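Local structure of uncharacterized protein MJ0690 (Methanocaldococcus jannaschii, 3K32) at residues L65-K68 with I69-A73. The protein is of unknown function but is predicted to be a subunit of a tRNA methyltransferase, from a family in the HUP superfamily. Sequence-based numbering, arbitrary orientation.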
loop_
_atom_site.group_PDB
_atom_site.type_symbol
_atom_site.label_atom_id
_atom_site.label_comp_id
_atom_site.label_asym_id
_atom_site.label_seq_id
_atom_site.Cartn_x
_atom_site.Cartn_y
_atom_site.Cartn_z
ATOM N N LEU B 65 5.948 -0.624 27.039
ATOM C CA LEU B 65 6.827 0.534 26.865
ATOM C C LEU B 65 6.661 1.513 28.021
ATOM O O LEU B 65 5.703 1.414 28.786
ATOM C CB LEU B 65 6.550 1.218 25.523
ATOM C CG LEU B 65 7.455 0.741 24.369
ATOM C CD1 LEU B 65 7.898 -0.703 24.520
ATOM C CD2 LEU B 65 6.813 0.969 23.021
ATOM N N ASP B 66 7.596 2.446 28.148
ATOM C CA ASP B 66 7.561 3.430 29.229
ATOM C C ASP B 66 6.291 4.300 29.164
ATOM O O ASP B 66 5.934 4.838 28.108
ATOM C CB ASP B 66 8.825 4.299 29.202
ATOM C CG ASP B 66 8.988 5.151 30.461
ATOM O OD1 ASP B 66 8.043 5.886 30.854
ATOM O OD2 ASP B 66 10.090 5.098 31.055
ATOM N N ARG B 67 5.623 4.426 30.311
ATOM C CA ARG B 67 4.368 5.164 30.425
ATOM C C ARG B 67 4.503 6.660 30.100
ATOM O O ARG B 67 3.513 7.349 29.882
ATOM C CB ARG B 67 3.807 4.991 31.833
ATOM C CG ARG B 67 2.628 5.887 32.154
ATOM C CD ARG B 67 2.318 5.932 33.642
ATOM N NE ARG B 67 1.146 6.766 33.875
ATOM C CZ ARG B 67 -0.008 6.338 34.379
ATOM N NH1 ARG B 67 -0.157 5.072 34.742
ATOM N NH2 ARG B 67 -1.015 7.191 34.526
ATOM N N LYS B 68 5.731 7.153 30.058
ATOM C CA LYS B 68 5.978 8.565 29.799
ATOM C C LYS B 68 5.631 8.923 28.358
ATOM O O LYS B 68 5.355 10.092 28.044
ATOM C CB LYS B 68 7.445 8.899 30.071
ATOM C CG LYS B 68 8.412 8.144 29.162
ATOM C CD LYS B 68 9.392 9.080 28.467
ATOM C CE LYS B 68 10.832 8.618 28.655
ATOM N NZ LYS B 68 11.229 8.586 30.097
ATOM N N ILE B 69 5.666 7.921 27.481
ATOM C CA ILE B 69 5.325 8.147 26.089
ATOM C C ILE B 69 3.884 8.613 25.997
ATOM O O ILE B 69 3.590 9.587 25.300
ATOM C CB ILE B 69 5.532 6.887 25.228
ATOM C CG1 ILE B 69 7.015 6.518 25.174
ATOM C CG2 ILE B 69 5.020 7.133 23.820
ATOM C CD1 ILE B 69 7.250 5.097 24.869
ATOM N N VAL B 70 2.988 7.940 26.721
ATOM C CA VAL B 70 1.577 8.338 26.720
ATOM C C VAL B 70 1.307 9.551 27.596
ATOM O O VAL B 70 0.417 10.349 27.295
ATOM C CB VAL B 70 0.612 7.177 27.094
ATOM C CG1 VAL B 70 0.392 6.279 25.887
ATOM C CG2 VAL B 70 1.121 6.378 28.325
ATOM N N GLU B 71 2.083 9.708 28.664
ATOM C CA GLU B 71 1.960 10.898 29.503
ATOM C C GLU B 71 2.110 12.138 28.630
ATOM O O GLU B 71 1.354 13.107 28.756
ATOM C CB GLU B 71 2.989 10.887 30.636
ATOM C CG GLU B 71 2.695 9.860 31.722
ATOM C CD GLU B 71 1.414 10.161 32.498
ATOM O OE1 GLU B 71 0.900 11.299 32.391
ATOM O OE2 GLU B 71 0.926 9.266 33.228
ATOM N N LYS B 72 3.069 12.084 27.716
ATOM C CA LYS B 72 3.325 13.202 26.819
ATOM C C LYS B 72 2.228 13.329 25.744
ATOM O O LYS B 72 1.842 14.445 25.361
ATOM C CB LYS B 72 4.713 13.079 26.189
ATOM C CG LYS B 72 4.975 14.122 25.150
ATOM C CD LYS B 72 6.438 14.209 24.803
ATOM C CE LYS B 72 6.715 15.478 24.002
ATOM N NZ LYS B 72 6.214 16.709 24.690
ATOM N N ALA B 73 1.717 12.193 25.269
ATOM C CA ALA B 73 0.607 12.222 24.322
ATOM C C ALA B 73 -0.566 12.907 24.981
ATOM O O ALA B 73 -1.309 13.644 24.333
ATOM C CB ALA B 73 0.220 10.828 23.880
#
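Glu71 OE2 takes two N-H groups of Arg67, four residues earlier: NE lies 2.6 Å from OE2 with an N-H...O angle of 166°, whereas NH2, 3.1 Å from OE2, adds a weak, bent bond. The carboxylate meets the guanidinium at its edge, the planes 17° apart, and NE approaches the anti lone pair of OE2. Extended from CG to NE, with CG anti to the backbone N (chi1 170°), Arg67 reaches Glu71 alongside the first turn of helix 68-80. The same pair is also joined through the backbone, Glu71 N donating to Arg67 O at 3.0 Å. Asp66, ahead of the turn into the helix, probably accepts a capping bond from Lys68 N, though its carboxylate is less surely placed; Asp66 O receives Ile69 N at 3.2 Å. Buried Ile69 packs CD1 4.0 Å from Leu65 CB, joining the loop after strand 59-64 to the helix. Both charges have second partners on helix 169-180, Glu179 for Arg67 NH2 and Arg180 for Glu71 OE1. A methionine in place of Arg67 would probably leave Glu71 OE2 without its charged mate and Glu179 without a partner here. Alternating charges thus link the start of helix 68-80 to helix 169-180 and probably hold the Glu71 carboxylate ionised.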